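Flavin-containing monooxygenase (Allium sativum, PDB 6WPU) probably catalyses the FAD-dependent S-oxygenation of S-allyl-L-cysteine, a step on the way to the flavour precursors of garlic. Local coordinates at residues A[98-103]-A[124-129]; A[28-33]-A[55-60]; A[34-39]-A[346-351]. All blocks are in the same frame, centred on the assembly; numbering follows the deposited sequence.

Contact 1: A[98-103]-A[124-129]; sequences MGFLDY and LDYLER. With FAD (flavin-adenine dinucleotide), chain B.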
# COMPACT_ATOMS: atom_id res chain seq x y z
N MET A 98 9.78 -9.99 -0.51
CA MET A 98 8.92 -9.10 -1.29
C MET A 98 8.56 -9.61 -2.68
O MET A 98 7.56 -9.15 -3.24
CB MET A 98 9.60 -7.75 -1.46
CG MET A 98 9.63 -6.89 -0.24
SD MET A 98 10.55 -5.38 -0.58
CE MET A 98 9.64 -4.66 -1.95
N GLY A 99 9.35 -10.50 -3.27
CA GLY A 99 9.18 -10.81 -4.68
C GLY A 99 7.93 -11.62 -4.98
O GLY A 99 7.43 -12.39 -4.16
N PHE A 100 7.40 -11.42 -6.19
CA PHE A 100 6.39 -12.33 -6.71
C PHE A 100 6.84 -13.79 -6.60
O PHE A 100 8.03 -14.11 -6.69
CB PHE A 100 6.09 -11.98 -8.17
CG PHE A 100 5.41 -10.64 -8.33
CD1 PHE A 100 4.12 -10.44 -7.89
CD2 PHE A 100 6.07 -9.58 -8.95
CE1 PHE A 100 3.50 -9.23 -8.04
CE2 PHE A 100 5.47 -8.36 -9.11
CZ PHE A 100 4.17 -8.17 -8.65
N LEU A 101 5.85 -14.67 -6.40
CA LEU A 101 6.14 -16.06 -6.07
C LEU A 101 6.92 -16.78 -7.17
O LEU A 101 7.67 -17.72 -6.89
CB LEU A 101 4.83 -16.80 -5.79
CG LEU A 101 4.07 -16.24 -4.58
CD1 LEU A 101 2.72 -16.90 -4.44
CD2 LEU A 101 4.91 -16.40 -3.31
N ASP A 102 6.75 -16.38 -8.43
CA ASP A 102 7.48 -17.05 -9.50
C ASP A 102 8.51 -16.13 -10.14
O ASP A 102 8.92 -16.36 -11.28
CB ASP A 102 6.51 -17.60 -10.55
CG ASP A 102 5.78 -16.50 -11.30
OD1 ASP A 102 5.88 -15.32 -10.89
OD2 ASP A 102 5.13 -16.82 -12.31
N TYR A 103 8.95 -15.10 -9.43
CA TYR A 103 9.86 -14.10 -9.98
C TYR A 103 10.68 -13.53 -8.83
O TYR A 103 10.42 -12.43 -8.35
CB TYR A 103 9.08 -13.00 -10.70
CG TYR A 103 9.94 -12.21 -11.66
CD1 TYR A 103 10.58 -12.85 -12.72
CD2 TYR A 103 10.10 -10.84 -11.50
CE1 TYR A 103 11.36 -12.13 -13.61
CE2 TYR A 103 10.88 -10.11 -12.38
CZ TYR A 103 11.50 -10.76 -13.43
OH TYR A 103 12.28 -10.03 -14.30
N LEU A 124 11.67 -0.44 -8.16
CA LEU A 124 11.12 -0.00 -9.44
C LEU A 124 11.75 -0.76 -10.60
O LEU A 124 11.05 -1.20 -11.52
CB LEU A 124 11.32 1.50 -9.61
CG LEU A 124 10.76 2.06 -10.93
CD1 LEU A 124 9.25 1.94 -10.95
CD2 LEU A 124 11.18 3.52 -11.14
N ASP A 125 13.07 -0.93 -10.57
CA ASP A 125 13.74 -1.68 -11.63
C ASP A 125 13.21 -3.11 -11.68
O ASP A 125 13.01 -3.67 -12.76
CB ASP A 125 15.25 -1.66 -11.41
CG ASP A 125 16.02 -2.32 -12.56
OD1 ASP A 125 15.86 -1.90 -13.73
OD2 ASP A 125 16.80 -3.27 -12.28
N TYR A 126 12.95 -3.70 -10.51
CA TYR A 126 12.38 -5.04 -10.46
C TYR A 126 11.01 -5.08 -11.14
O TYR A 126 10.74 -5.97 -11.95
CB TYR A 126 12.29 -5.48 -8.99
CG TYR A 126 11.51 -6.75 -8.74
CD1 TYR A 126 12.07 -8.00 -8.96
CD2 TYR A 126 10.21 -6.69 -8.25
CE1 TYR A 126 11.35 -9.17 -8.71
CE2 TYR A 126 9.49 -7.84 -8.00
CZ TYR A 126 10.06 -9.07 -8.23
OH TYR A 126 9.33 -10.21 -7.98
N LEU A 127 10.14 -4.10 -10.84
CA LEU A 127 8.83 -4.08 -11.49
C LEU A 127 8.95 -3.86 -12.99
O LEU A 127 8.17 -4.42 -13.77
CB LEU A 127 7.94 -3.00 -10.86
CG LEU A 127 7.61 -3.19 -9.38
CD1 LEU A 127 6.78 -2.00 -8.87
CD2 LEU A 127 6.89 -4.50 -9.16
N GLU A 128 9.92 -3.05 -13.42
CA GLU A 128 10.11 -2.84 -14.85
C GLU A 128 10.61 -4.11 -15.53
O GLU A 128 10.14 -4.44 -16.63
CB GLU A 128 11.07 -1.67 -15.09
CG GLU A 128 10.46 -0.31 -14.74
CD GLU A 128 11.49 0.81 -14.65
OE1 GLU A 128 12.71 0.51 -14.73
OE2 GLU A 128 11.09 1.99 -14.48
N ARG A 129 11.55 -4.82 -14.90
CA ARG A 129 11.98 -6.11 -15.44
C ARG A 129 10.80 -7.08 -15.50
O ARG A 129 10.62 -7.79 -16.50
CB ARG A 129 13.11 -6.69 -14.58
CG ARG A 129 14.44 -5.94 -14.65
CD ARG A 129 15.61 -6.77 -14.07
NE ARG A 129 15.67 -6.74 -12.61
CZ ARG A 129 15.50 -7.79 -11.80
NH1 ARG A 129 15.58 -7.63 -10.48
NH2 ARG A 129 15.25 -9.00 -12.30
PA FAD B . 0.20 1.74 -6.44
O1A FAD B . 1.71 1.53 -6.37
O2A FAD B . -0.41 2.92 -5.86
O5B FAD B . -0.30 1.83 -7.86
C5B FAD B . -1.60 2.22 -8.31
C4B FAD B . -1.55 2.70 -9.78
O4B FAD B . -2.80 2.99 -10.32
C3B FAD B . -0.69 3.92 -9.96
O3B FAD B . 0.25 3.72 -10.97
C2B FAD B . -1.64 4.99 -10.35
O2B FAD B . -1.09 5.94 -11.19
C1B FAD B . -2.71 4.19 -11.04
N9A FAD B . -4.01 4.81 -11.03
C8A FAD B . -4.64 5.35 -9.92
N7A FAD B . -5.84 5.85 -10.27
C5A FAD B . -6.02 5.68 -11.64
C6A FAD B . -7.04 6.00 -12.54
N6A FAD B . -8.25 6.66 -12.10
N1A FAD B . -6.92 5.66 -13.84
C2A FAD B . -5.80 5.04 -14.31
N3A FAD B . -4.79 4.71 -13.48
C4A FAD B . -4.87 5.01 -12.15
N1 FAD B . 5.68 -2.86 0.04
C2 FAD B . 6.81 -3.75 0.01
O2 FAD B . 6.70 -4.98 -0.53
N3 FAD B . 8.00 -3.40 0.62
C4 FAD B . 8.14 -2.15 1.20
O4 FAD B . 9.30 -1.77 1.79
C4X FAD B . 7.09 -1.13 1.05
N5 FAD B . 7.34 0.19 1.42
C5X FAD B . 6.35 1.15 1.23
C6 FAD B . 6.59 2.47 1.62
C7 FAD B . 5.60 3.43 1.41
C7M FAD B . 5.87 4.85 1.84
C8 FAD B . 4.39 3.08 0.83
C8M FAD B . 3.30 4.09 0.61
C9 FAD B . 4.14 1.76 0.45
C9A FAD B . 5.12 0.79 0.65
N10 FAD B . 4.87 -0.56 0.23
C10 FAD B . 5.86 -1.53 0.42
C1' FAD B . 3.56 -0.94 -0.34
C2' FAD B . 3.26 -0.61 -1.78
O2' FAD B . 2.07 0.07 -1.83
C3' FAD B . 3.07 -1.94 -2.47
O3' FAD B . 4.35 -2.43 -2.53
C4' FAD B . 2.50 -1.88 -3.88
O4' FAD B . 3.22 -0.94 -4.58
C5' FAD B . 1.00 -1.63 -4.01
O5' FAD B . 0.86 -1.27 -5.35
P FAD B . -0.45 -0.91 -6.17
O1P FAD B . -0.34 -1.35 -7.67
O2P FAD B . -1.64 -1.48 -5.29
O3P FAD B . -0.66 0.68 -5.80
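Tyr126 and Tyr103 both carry CG trans to the backbone N (chi1 170° and -161°), which sends the Tyr126 ring out of helix 120-133 to the loop 98-103 and swings the Tyr103 ring back along it. Phe100 to Tyr103 form a type I beta turn, closed by the backbone bond from Tyr103 N to Phe100 O. The hydroxyl of Tyr126 sits in the mouth of this turn. It donates to Tyr103 O at 2.5 Å, nearly in line with the carbonyl (C=O...O angle 161°), and the carbonyl oxygen lies at the edge of the Tyr126 ring, near its plane. The same OH accepts from Phe100 N at 2.9 Å, through a more bent bond. One buried hydroxyl therefore grips both ends of the turn. A phenylalanine in place of Tyr126 would probably leave Phe100 N and Tyr103 O without this shared partner and set the turn freer to shift.

The rings add apolar contact. Tyr103 and Tyr126 run past each other in opposite directions, their rings meeting obliquely, and Tyr103 CD2 comes within 3.5 Å of Tyr126 CE1. On the Phe100 ring, CD2 packs against Tyr126 CE2 and CE2 against Leu127 CD2. Phe344, from helix 343-358, also meets the Phe100 ring. Further out, Tyr103 OH rests on Arg129 CB at 3.5 Å.

The contact fastens the loop after helix 95-98 to helix 120-133 beside the FAD pocket of this flavin-containing monooxygenase. The flavin lies by the last residue of helix 95-98. There Met98 SD takes a weak hydrogen bond from FAD N3 at 3.4 Å, and Met98 CE lies 3.3 Å from FAD O2.

Contact 2: A[28-33]-A[55-60]; sequences IGAGAA and SSIGGT. With FAD (flavin-adenine dinucleotide), chain B; SO4 (sulfate ion), chain G.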
# COMPACT_ATOMS: atom_id res chain seq x y z
N ILE A 28 -7.51 -1.25 -13.92
CA ILE A 28 -7.38 0.16 -13.58
C ILE A 28 -6.14 0.29 -12.71
O ILE A 28 -6.18 -0.03 -11.52
CB ILE A 28 -8.63 0.70 -12.90
CG1 ILE A 28 -9.85 0.46 -13.79
CG2 ILE A 28 -8.47 2.20 -12.59
CD1 ILE A 28 -11.12 0.87 -13.14
N GLY A 29 -5.05 0.75 -13.31
CA GLY A 29 -3.78 1.05 -12.65
C GLY A 29 -2.71 0.07 -13.09
O GLY A 29 -2.98 -1.12 -13.29
N ALA A 30 -1.48 0.57 -13.27
CA ALA A 30 -0.35 -0.29 -13.61
C ALA A 30 0.80 -0.11 -12.61
O ALA A 30 1.97 -0.03 -12.99
CB ALA A 30 0.14 -0.01 -15.03
N GLY A 31 0.46 -0.04 -11.32
CA GLY A 31 1.43 -0.31 -10.28
C GLY A 31 1.65 -1.81 -10.18
O GLY A 31 1.24 -2.57 -11.06
N ALA A 32 2.27 -2.23 -9.08
CA ALA A 32 2.54 -3.65 -8.90
C ALA A 32 1.27 -4.49 -8.99
O ALA A 32 1.28 -5.57 -9.58
CB ALA A 32 3.24 -3.88 -7.56
N ALA A 33 0.17 -4.01 -8.41
CA ALA A 33 -1.08 -4.77 -8.44
C ALA A 33 -1.57 -4.96 -9.87
O ALA A 33 -1.85 -6.09 -10.29
CB ALA A 33 -2.14 -4.06 -7.60
N SER A 55 2.74 8.24 -16.82
CA SER A 55 3.49 8.03 -18.06
C SER A 55 4.41 6.81 -18.00
O SER A 55 4.94 6.42 -19.04
CB SER A 55 4.32 9.27 -18.39
OG SER A 55 5.16 9.59 -17.31
N SER A 56 4.58 6.20 -16.83
CA SER A 56 5.36 4.96 -16.70
C SER A 56 4.63 4.01 -15.76
O SER A 56 3.73 4.41 -15.02
CB SER A 56 6.77 5.22 -16.18
OG SER A 56 7.33 6.35 -16.82
N ILE A 57 5.05 2.74 -15.78
CA ILE A 57 4.52 1.76 -14.84
C ILE A 57 5.28 1.85 -13.52
O ILE A 57 6.41 2.33 -13.44
CB ILE A 57 4.58 0.34 -15.44
CG1 ILE A 57 6.01 -0.07 -15.77
CG2 ILE A 57 3.73 0.23 -16.70
CD1 ILE A 57 6.70 -0.88 -14.69
N GLY A 58 4.65 1.36 -12.45
CA GLY A 58 5.36 1.20 -11.20
C GLY A 58 4.62 1.80 -10.02
O GLY A 58 4.87 1.43 -8.87
N GLY A 59 3.71 2.72 -10.31
CA GLY A 59 2.88 3.31 -9.27
C GLY A 59 3.71 3.99 -8.19
O GLY A 59 4.58 4.84 -8.45
N THR A 60 3.43 3.61 -6.95
CA THR A 60 4.08 4.20 -5.78
C THR A 60 5.60 4.16 -5.90
O THR A 60 6.29 5.09 -5.46
CB THR A 60 3.64 3.45 -4.52
OG1 THR A 60 2.31 3.88 -4.19
CG2 THR A 60 4.58 3.73 -3.36
PA FAD B . 0.20 1.74 -6.44
O1A FAD B . 1.71 1.53 -6.37
O2A FAD B . -0.41 2.92 -5.86
O5B FAD B . -0.30 1.83 -7.86
C5B FAD B . -1.60 2.22 -8.31
C4B FAD B . -1.55 2.70 -9.78
O4B FAD B . -2.80 2.99 -10.32
C3B FAD B . -0.69 3.92 -9.96
O3B FAD B . 0.25 3.72 -10.97
C2B FAD B . -1.64 4.99 -10.35
O2B FAD B . -1.09 5.94 -11.19
C1B FAD B . -2.71 4.19 -11.04
N9A FAD B . -4.01 4.81 -11.03
C8A FAD B . -4.64 5.35 -9.92
N7A FAD B . -5.84 5.85 -10.27
C5A FAD B . -6.02 5.68 -11.64
C6A FAD B . -7.04 6.00 -12.54
N6A FAD B . -8.25 6.66 -12.10
N1A FAD B . -6.92 5.66 -13.84
C2A FAD B . -5.80 5.04 -14.31
N3A FAD B . -4.79 4.71 -13.48
C4A FAD B . -4.87 5.01 -12.15
N1 FAD B . 5.68 -2.86 0.04
C2 FAD B . 6.81 -3.75 0.01
O2 FAD B . 6.70 -4.98 -0.53
N3 FAD B . 8.00 -3.40 0.62
C4 FAD B . 8.14 -2.15 1.20
O4 FAD B . 9.30 -1.77 1.79
C4X FAD B . 7.09 -1.13 1.05
N5 FAD B . 7.34 0.19 1.42
C5X FAD B . 6.35 1.15 1.23
C6 FAD B . 6.59 2.47 1.62
C7 FAD B . 5.60 3.43 1.41
C7M FAD B . 5.87 4.85 1.84
C8 FAD B . 4.39 3.08 0.83
C8M FAD B . 3.30 4.09 0.61
C9 FAD B . 4.14 1.76 0.45
C9A FAD B . 5.12 0.79 0.65
N10 FAD B . 4.87 -0.56 0.23
C10 FAD B . 5.86 -1.53 0.42
C1' FAD B . 3.56 -0.94 -0.34
C2' FAD B . 3.26 -0.61 -1.78
O2' FAD B . 2.07 0.07 -1.83
C3' FAD B . 3.07 -1.94 -2.47
O3' FAD B . 4.35 -2.43 -2.53
C4' FAD B . 2.50 -1.88 -3.88
O4' FAD B . 3.22 -0.94 -4.58
C5' FAD B . 1.00 -1.63 -4.01
O5' FAD B . 0.86 -1.27 -5.35
P FAD B . -0.45 -0.91 -6.17
O1P FAD B . -0.34 -1.35 -7.67
O2P FAD B . -1.64 -1.48 -5.29
O3P FAD B . -0.66 0.68 -5.80
S SO4 G . 3.46 10.99 -14.27
O1 SO4 G . 4.34 12.00 -13.69
O2 SO4 G . 2.24 10.87 -13.46
O3 SO4 G . 4.14 9.70 -14.31
O4 SO4 G . 3.11 11.40 -15.63
O HOH W 1 3.28 -0.17 -7.30
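Ala30 meets Ile57 and Gly58 at the start of the Rossmann-type dinucleotide-binding fold, where strand 24-28 turns into helix 32-43. Its carbonyl is the main polar link. Gly58 N donates to Ala30 O at 3.1 Å, with an N-H...O angle of 159°, and the donor is tilted 21° from the carbonyl plane. Ile57 CB lies against the same oxygen, while Ile57 CG2 reaches Ala30 CB at 4.0 Å. In Ile57, CG2 is trans to the carbonyl carbon, which brings this branch to the methyl of Ala30. Val140 of strand 140-142 touches both side chains.

Gly31 is the third residue. It stands at the N-cap position of helix 32-43, and its CA packs on Gly58 C and Gly59 N. Its CA is 4.0 Å from Gly59 CA, a spacing that leaves little room for side chains. A CB on Gly31 would clash with FAD O5B, and one on Gly59 with FAD O1A. Gly29 and Gly31 fit the GxGxxG pattern of such folds.

The two backbones hold the diphosphate from different sides. Ala33 N donates to FAD O1P at 2.8 Å, and Thr60 N to FAD O1A at 2.8 Å through an almost straight bond (171°). A water accepts from Ala32 N and also contacts Gly58 O, FAD O1A and FAD O4'. The negative diphosphate thus meets two backbone N-H groups here, one of them, Ala33 N, at the start of helix 32-43, whose dipole would probably help offset its charge.

Contact 3: A[34-39]-A[346-351]; sequences GLVTAR and LCELQS
Arg39 on helix 32-43 and Glu348 on helix 343-358 join in a buried salt bridge. The Glu348 side chain can be followed outward. Its CB lies 3.9 Å from Val36 CG2. CG is trans to the backbone N (chi1 -177°) and touches both Val36 CG2 and Arg39 NH2. CD follows in the extended chain and is 3.4 Å from Arg39 NH2. At the tip, OE2 accepts from Arg39 NH2 at 2.8 Å. The nitrogen approaches from above the carboxylate plane, 41° out of it, whereas OE2 lies in the plane of the guanidinium. The other oxygen, OE1, takes the backbone N-H of Leu101.

Behind this pair the helices pack closely. The axes of 34-39 and 346-351 come within 8.6 Å and cross at -35°, running roughly the same way. Val36 CG1 fits against the Cys347 to Glu348 backbone and Cys347 CB. One turn on, Ser351 CB sits 3.4 Å from Thr37 OG1, which bonds to Ala33 O in its own helix. The contact joins the helix after the first Rossmann strand to a helix from far along the chain.

Arg39 NH1 also forms a salt bridge with Asp102. The buried guanidinium thus faces two carboxylates, and its positive charge probably eases the closeness of Glu348 OE2 to Asp102 OD1.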
# COMPACT_ATOMS: atom_id res chain seq x y z
N GLY A 34 -1.69 -3.86 -10.62
CA GLY A 34 -2.14 -3.96 -12.01
C GLY A 34 -1.20 -4.77 -12.89
O GLY A 34 -1.66 -5.53 -13.75
N LEU A 35 0.11 -4.65 -12.68
CA LEU A 35 1.05 -5.42 -13.49
C LEU A 35 0.83 -6.92 -13.32
O LEU A 35 0.75 -7.66 -14.30
CB LEU A 35 2.49 -5.07 -13.13
CG LEU A 35 2.91 -3.65 -13.52
CD1 LEU A 35 4.22 -3.30 -12.84
CD2 LEU A 35 3.03 -3.55 -15.02
N VAL A 36 0.74 -7.39 -12.07
CA VAL A 36 0.62 -8.84 -11.91
C VAL A 36 -0.80 -9.29 -12.28
O VAL A 36 -0.98 -10.39 -12.81
CB VAL A 36 1.04 -9.27 -10.48
CG1 VAL A 36 -0.01 -8.91 -9.41
CG2 VAL A 36 1.37 -10.77 -10.47
N THR A 37 -1.80 -8.42 -12.10
CA THR A 37 -3.15 -8.75 -12.52
C THR A 37 -3.22 -8.95 -14.03
O THR A 37 -3.86 -9.90 -14.51
CB THR A 37 -4.14 -7.67 -12.07
OG1 THR A 37 -4.20 -7.63 -10.64
CG2 THR A 37 -5.56 -7.96 -12.59
N ALA A 38 -2.54 -8.09 -14.78
CA ALA A 38 -2.49 -8.24 -16.23
C ALA A 38 -1.87 -9.57 -16.62
O ALA A 38 -2.37 -10.26 -17.52
CB ALA A 38 -1.70 -7.09 -16.85
N ARG A 39 -0.78 -9.96 -15.94
CA ARG A 39 -0.14 -11.23 -16.24
C ARG A 39 -1.08 -12.40 -15.94
O ARG A 39 -1.26 -13.29 -16.78
CB ARG A 39 1.16 -11.37 -15.45
CG ARG A 39 1.89 -12.69 -15.70
CD ARG A 39 3.07 -12.82 -14.74
NE ARG A 39 2.63 -13.30 -13.44
CZ ARG A 39 3.45 -13.67 -12.45
NH1 ARG A 39 4.77 -13.61 -12.61
NH2 ARG A 39 2.93 -14.11 -11.30
N LEU A 346 0.71 -11.33 -2.37
CA LEU A 346 -0.72 -11.28 -2.08
C LEU A 346 -1.52 -10.85 -3.32
O LEU A 346 -2.54 -11.47 -3.65
CB LEU A 346 -0.98 -10.33 -0.91
CG LEU A 346 -2.46 -10.25 -0.49
CD1 LEU A 346 -2.61 -10.21 1.02
CD2 LEU A 346 -3.17 -9.05 -1.15
N CYS A 347 -1.09 -9.79 -4.01
CA CYS A 347 -1.78 -9.35 -5.22
C CYS A 347 -1.70 -10.41 -6.31
O CYS A 347 -2.65 -10.61 -7.07
CB CYS A 347 -1.20 -8.02 -5.72
SG CYS A 347 -1.49 -6.58 -4.61
N GLU A 348 -0.56 -11.10 -6.38
CA GLU A 348 -0.39 -12.19 -7.33
C GLU A 348 -1.46 -13.26 -7.12
O GLU A 348 -2.12 -13.70 -8.07
CB GLU A 348 1.02 -12.78 -7.18
CG GLU A 348 1.42 -13.91 -8.14
CD GLU A 348 2.89 -14.35 -7.91
OE1 GLU A 348 3.46 -13.97 -6.85
OE2 GLU A 348 3.46 -15.05 -8.77
N LEU A 349 -1.65 -13.66 -5.87
CA LEU A 349 -2.59 -14.74 -5.58
C LEU A 349 -4.04 -14.26 -5.72
O LEU A 349 -4.90 -15.01 -6.19
CB LEU A 349 -2.32 -15.30 -4.19
CG LEU A 349 -1.01 -16.06 -4.10
CD1 LEU A 349 -0.64 -16.31 -2.63
CD2 LEU A 349 -1.10 -17.40 -4.87
N GLN A 350 -4.31 -13.01 -5.33
CA GLN A 350 -5.64 -12.46 -5.56
C GLN A 350 -6.01 -12.47 -7.03
O GLN A 350 -7.13 -12.84 -7.40
CB GLN A 350 -5.73 -11.03 -5.03
CG GLN A 350 -5.79 -10.92 -3.52
CD GLN A 350 -6.02 -9.48 -3.10
OE1 GLN A 350 -5.52 -8.56 -3.74
NE2 GLN A 350 -6.78 -9.29 -2.03
N SER A 351 -5.09 -12.05 -7.89
CA SER A 351 -5.46 -11.92 -9.29
C SER A 351 -5.46 -13.29 -9.96
O SER A 351 -6.22 -13.51 -10.91
CB SER A 351 -4.52 -10.94 -9.98
OG SER A 351 -3.17 -11.34 -9.83

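The three contacts lie close together, their centres about 12 to 13 Å apart. Helix 32-43 runs through contact 2, at its start, and contact 3, further along. It follows strand 24-28 of the five-stranded parallel sheet. Along the chain, contact 2 closes before contact 1 opens, contact 1 is nested within the long loop closed by contact 3, and contacts 2 and 3 cross. Contacts 1 and 3 meet where Phe100 packs on Val36 of helix 32-43. Contacts 1 and 2 meet where Leu127 and Glu128 pack on residues 57-58. FAD touches contact 2 at its diphosphate and contact 1 at its flavin, so these two contacts meet different parts of the cofactor.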